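Local coordinates for N-acetyltransferase (Escherichia coli, PDB 6GTQ), which probably transfers an acetyl group from acetyl-CoA to an amino group of its substrate, as a member of the GNAT family of N-acetyltransferases, at residues T36-Q41 with L47-L52; T113-A118 with T145-L150. The protein carries 1 engineered substitution. All coordinates share one frame; numbering follows the deposited sequence.

Interaction 1: T36-Q41 with L47-L52; sequences THLVRQ and LRAYIL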
# COMPACT_ATOMS: atom_id res chain seq x y z
N THR A 36 -17.59 7.84 2.38
CA THR A 36 -18.37 8.43 1.27
C THR A 36 -17.87 8.08 -0.15
O THR A 36 -18.64 8.23 -1.10
CB THR A 36 -18.50 9.99 1.41
OG1 THR A 36 -17.22 10.62 1.36
CG2 THR A 36 -19.25 10.44 2.66
N HIS A 37 -16.60 7.62 -0.31
CA HIS A 37 -16.05 7.38 -1.66
C HIS A 37 -15.44 6.01 -1.92
O HIS A 37 -15.49 5.56 -3.07
CB HIS A 37 -15.03 8.47 -2.03
CG HIS A 37 -15.65 9.82 -2.24
ND1 HIS A 37 -16.40 10.11 -3.36
CD2 HIS A 37 -15.65 10.91 -1.43
CE1 HIS A 37 -16.83 11.35 -3.21
NE2 HIS A 37 -16.40 11.87 -2.06
N LEU A 38 -14.84 5.36 -0.91
CA LEU A 38 -14.15 4.07 -1.04
C LEU A 38 -14.98 2.96 -1.70
O LEU A 38 -14.51 2.35 -2.67
CB LEU A 38 -13.59 3.57 0.31
CG LEU A 38 -12.85 2.22 0.29
CD1 LEU A 38 -11.58 2.28 1.07
CD2 LEU A 38 -13.72 1.11 0.81
N VAL A 39 -16.18 2.67 -1.16
CA VAL A 39 -17.07 1.61 -1.66
C VAL A 39 -17.48 1.87 -3.13
O VAL A 39 -17.40 0.94 -3.94
CB VAL A 39 -18.27 1.36 -0.71
CG1 VAL A 39 -19.21 0.30 -1.27
CG2 VAL A 39 -17.80 0.95 0.69
N ARG A 40 -17.89 3.11 -3.48
CA ARG A 40 -18.31 3.37 -4.86
C ARG A 40 -17.14 3.34 -5.84
O ARG A 40 -17.30 2.80 -6.92
CB ARG A 40 -19.16 4.65 -5.00
CG ARG A 40 -18.44 5.99 -4.90
CD ARG A 40 -19.38 7.14 -5.18
NE ARG A 40 -20.13 6.96 -6.42
CZ ARG A 40 -20.54 7.95 -7.21
NH1 ARG A 40 -21.21 7.68 -8.32
NH2 ARG A 40 -20.26 9.21 -6.90
N GLN A 41 -15.95 3.82 -5.44
CA GLN A 41 -14.75 3.79 -6.29
C GLN A 41 -14.24 2.38 -6.54
O GLN A 41 -13.78 2.10 -7.64
CB GLN A 41 -13.66 4.72 -5.77
CG GLN A 41 -14.02 6.17 -6.08
CD GLN A 41 -12.96 7.17 -5.73
OE1 GLN A 41 -11.77 6.86 -5.57
NE2 GLN A 41 -13.39 8.41 -5.62
N LEU A 47 -10.41 1.95 -8.26
CA LEU A 47 -9.35 1.37 -7.44
C LEU A 47 -9.78 0.01 -6.89
O LEU A 47 -10.93 -0.40 -7.09
CB LEU A 47 -8.95 2.33 -6.28
CG LEU A 47 -10.08 3.01 -5.46
CD1 LEU A 47 -10.60 2.11 -4.33
CD2 LEU A 47 -9.60 4.32 -4.88
N ARG A 48 -8.86 -0.67 -6.20
CA ARG A 48 -9.09 -1.93 -5.50
C ARG A 48 -8.84 -1.62 -4.04
O ARG A 48 -7.74 -1.19 -3.67
CB ARG A 48 -8.15 -3.05 -6.00
CG ARG A 48 -8.22 -3.29 -7.50
CD ARG A 48 -9.37 -4.16 -7.93
NE ARG A 48 -10.63 -3.45 -7.90
CZ ARG A 48 -11.82 -4.02 -7.78
NH1 ARG A 48 -11.92 -5.34 -7.67
NH2 ARG A 48 -12.92 -3.28 -7.76
N ALA A 49 -9.90 -1.73 -3.22
CA ALA A 49 -9.89 -1.43 -1.80
C ALA A 49 -9.82 -2.69 -0.95
O ALA A 49 -10.60 -3.63 -1.15
CB ALA A 49 -11.12 -0.61 -1.45
N TYR A 50 -8.88 -2.68 0.01
CA TYR A 50 -8.64 -3.78 0.94
C TYR A 50 -8.92 -3.29 2.35
O TYR A 50 -8.50 -2.19 2.74
CB TYR A 50 -7.21 -4.29 0.78
CG TYR A 50 -6.98 -5.04 -0.51
CD1 TYR A 50 -6.80 -4.36 -1.71
CD2 TYR A 50 -6.91 -6.43 -0.53
CE1 TYR A 50 -6.60 -5.05 -2.91
CE2 TYR A 50 -6.70 -7.13 -1.72
CZ TYR A 50 -6.56 -6.43 -2.91
OH TYR A 50 -6.36 -7.11 -4.08
N ILE A 51 -9.66 -4.10 3.12
CA ILE A 51 -10.13 -3.74 4.45
C ILE A 51 -9.57 -4.65 5.55
O ILE A 51 -9.47 -5.86 5.38
CB ILE A 51 -11.70 -3.70 4.37
CG1 ILE A 51 -12.24 -2.27 4.22
CG2 ILE A 51 -12.42 -4.43 5.51
CD1 ILE A 51 -12.04 -1.61 2.85
N LEU A 52 -9.18 -4.02 6.67
CA LEU A 52 -8.74 -4.67 7.91
C LEU A 52 -9.98 -4.60 8.81
O LEU A 52 -10.41 -3.50 9.16
CB LEU A 52 -7.55 -3.91 8.55
CG LEU A 52 -7.08 -4.39 9.94
CD1 LEU A 52 -6.42 -5.75 9.87
CD2 LEU A 52 -6.17 -3.37 10.58
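L38 and Q41 carry the helix side of this contact; L47, just before the strand, and A49 and I51 on it carry the other side. H37 sits at the N-cap of helix 38-43, and its carbonyl accepts the backbone N of Q41, starting the first turn. L38 comes next and reaches the strand by its branch point. Its first torsion places CG anti to the backbone N (chi1 180°), which sends the isobutyl group across to the strand. L38 CG lies 3.7 Å from A49 CB, and both methyl groups of L38 also border that small side chain. L38 CD2 then meets I51 CD1 at 3.8 Å, the two side chains crossing at a slant. Q41 closes the segment. Q41 CB packs 4.0 Å from L47 CG. Beyond CG the chain is extended, and Q41 OE1, the amide oxygen, comes to 3.4 Å from L47 CD2, a van der Waals contact with a methyl group. The nearest atoms of the Q41 side chain and a bound phosphate ion, probably from the crystallisation liquor, are about 3 Å apart. The backbones meet here as well, through a weak hydrogen bond from L47 N to Q41 O (3.4 Å, 158° at the hydrogen). L47 O receives R48 NE at 3.2 Å, with the donor standing above the carbonyl plane. H42, next on the helix, adds a second tie by accepting A49 N on ND1. F33 of helix 28-36 touches L38, Q41 and L47 alike and backs the apolar cluster. This is a helix packed on a sheet face and joined to its strand by a short loop. Helices 28-36 and 38-43 lie between the first two strands, consistent with the β1-α1-α2-β2 opening of the GNAT fold.

Interaction 2: T113-A118 with T145-L150; sequences TLVAHA and TFFKSL. Engineered in segment 145-150: F147 (natural residue Tyr).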
# COMPACT_ATOMS: atom_id res chain seq x y z
N THR A 113 1.72 -4.28 8.55
CA THR A 113 1.11 -5.56 8.17
C THR A 113 0.24 -5.39 6.90
O THR A 113 0.22 -6.28 6.05
CB THR A 113 0.37 -6.20 9.37
OG1 THR A 113 1.28 -6.31 10.46
CG2 THR A 113 -0.20 -7.58 9.06
N LEU A 114 -0.42 -4.22 6.76
CA LEU A 114 -1.25 -3.87 5.61
C LEU A 114 -0.40 -3.63 4.36
O LEU A 114 -0.80 -4.04 3.26
CB LEU A 114 -2.16 -2.67 5.92
CG LEU A 114 -3.63 -3.01 6.12
CD1 LEU A 114 -3.87 -3.72 7.44
CD2 LEU A 114 -4.50 -1.77 6.03
N VAL A 115 0.79 -3.02 4.52
CA VAL A 115 1.76 -2.80 3.43
C VAL A 115 2.30 -4.17 2.95
O VAL A 115 2.38 -4.40 1.75
CB VAL A 115 2.90 -1.82 3.84
CG1 VAL A 115 3.94 -1.68 2.73
CG2 VAL A 115 2.33 -0.45 4.21
N ALA A 116 2.59 -5.09 3.89
CA ALA A 116 3.06 -6.45 3.59
C ALA A 116 1.99 -7.25 2.83
O ALA A 116 2.32 -8.05 1.94
CB ALA A 116 3.49 -7.16 4.87
N HIS A 117 0.70 -7.01 3.15
CA HIS A 117 -0.44 -7.62 2.47
C HIS A 117 -0.49 -7.09 1.03
O HIS A 117 -0.52 -7.87 0.08
CB HIS A 117 -1.74 -7.32 3.22
CG HIS A 117 -2.92 -8.07 2.69
ND1 HIS A 117 -3.66 -7.59 1.63
CD2 HIS A 117 -3.44 -9.26 3.07
CE1 HIS A 117 -4.60 -8.49 1.41
NE2 HIS A 117 -4.52 -9.51 2.26
N ALA A 118 -0.42 -5.75 0.90
CA ALA A 118 -0.38 -5.02 -0.37
C ALA A 118 0.75 -5.55 -1.26
O ALA A 118 0.49 -5.90 -2.41
CB ALA A 118 -0.19 -3.53 -0.12
N THR A 145 8.40 8.94 6.82
CA THR A 145 9.31 8.28 7.75
C THR A 145 8.90 6.79 7.87
O THR A 145 9.76 5.91 7.80
CB THR A 145 9.35 9.05 9.09
OG1 THR A 145 9.77 10.39 8.84
CG2 THR A 145 10.26 8.40 10.13
N PHE A 146 7.58 6.53 8.01
CA PHE A 146 7.02 5.18 8.11
C PHE A 146 7.37 4.33 6.87
O PHE A 146 7.81 3.19 7.02
CB PHE A 146 5.49 5.23 8.32
CG PHE A 146 4.76 3.92 8.12
CD1 PHE A 146 4.77 2.94 9.10
CD2 PHE A 146 4.06 3.67 6.95
CE1 PHE A 146 4.09 1.73 8.91
CE2 PHE A 146 3.40 2.46 6.75
CZ PHE A 146 3.41 1.51 7.74
N PHE A 147 7.18 4.89 5.66
CA PHE A 147 7.49 4.18 4.43
C PHE A 147 8.99 3.96 4.26
O PHE A 147 9.38 2.89 3.81
CB PHE A 147 6.82 4.82 3.21
CG PHE A 147 5.33 4.59 3.19
CD1 PHE A 147 4.80 3.30 3.16
CD2 PHE A 147 4.44 5.66 3.19
CE1 PHE A 147 3.42 3.08 3.17
CE2 PHE A 147 3.06 5.45 3.19
CZ PHE A 147 2.56 4.16 3.19
N LYS A 148 9.83 4.94 4.70
CA LYS A 148 11.30 4.84 4.68
C LYS A 148 11.78 3.70 5.60
O LYS A 148 12.71 2.98 5.22
CB LYS A 148 11.96 6.16 5.10
CG LYS A 148 12.18 7.14 3.95
CD LYS A 148 13.37 8.04 4.22
CE LYS A 148 13.02 9.51 4.21
NZ LYS A 148 12.60 10.00 5.55
N SER A 149 11.14 3.52 6.78
CA SER A 149 11.46 2.47 7.75
C SER A 149 11.09 1.07 7.24
O SER A 149 11.64 0.07 7.72
CB SER A 149 10.82 2.75 9.11
OG SER A 149 9.41 2.56 9.08
N LEU A 150 10.18 1.01 6.26
CA LEU A 150 9.77 -0.24 5.63
C LEU A 150 10.67 -0.57 4.44
O LEU A 150 10.54 -1.66 3.88
CB LEU A 150 8.30 -0.19 5.23
CG LEU A 150 7.26 -0.19 6.35
CD1 LEU A 150 5.87 -0.28 5.76
CD2 LEU A 150 7.49 -1.33 7.34
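V115 faces F146, F147 and L150 with its branched end, and it is the one residue of 113-118 that makes the contact. Its CG1 is anti to the backbone N (chi1 176°), and CG2 is the methyl that goes to the rings. V115 CG2 approaches F147 CE1 to 3.8 Å and F146 CE2 to 4.0 Å. In both cases it sits at the ring edge, near the ring plane, and not over a face. The two phenyl groups also touch each other: F146 CD2 stands 3.8 Å above the plane of the F147 ring, over its centre. F147 is an engineered residue, Tyr in the natural sequence. L150 closes the set from its own side. It meets V115 tip to tip, with L150 CD1 3.9 Å from V115 CG1 and equally close to V115 CB. No hydrogen bond crosses the contact, which is purely apolar. S149 OG donates to F146 O at 2.7 Å, tilted 29° from the carbonyl plane, and also bonds to a basic side chain of another protein bound in the assembly. An apolar side chain of that other protein packs on L150, so the interface with the other protein chain lies close by. F152, in the loop after helix 141-149, touches V115 and meets the F147 ring edge-to-face. V115 thus joins helix 110-129 to the C-terminal end of helix 141-149. Strand 90-101 touches both helices, through L99 on L114 and on F146.

The centres of the two contacts are about 19 Å apart, on opposite sides of the chain's centre. They follow in series, interaction 1 closing before interaction 2 opens. Both lie against the mixed sheet, at strands 48-53 and 90-101 respectively. Strand 48-53 turns L38's partners to helix 38-43, while Y50 and L52 face helix 110-129. There the contacts meet directly: Y50 CD2 lies 3.6 Å from H117 CE1, and L52 CB lies 3.9 Å from L114 CD1. The strand is therefore sandwiched between helices, and helix 110-129 passes the packing on to helix 141-149. Together they connect the N-terminal part of the acetyltransferase fold with its later half, where the chain of another protein also packs.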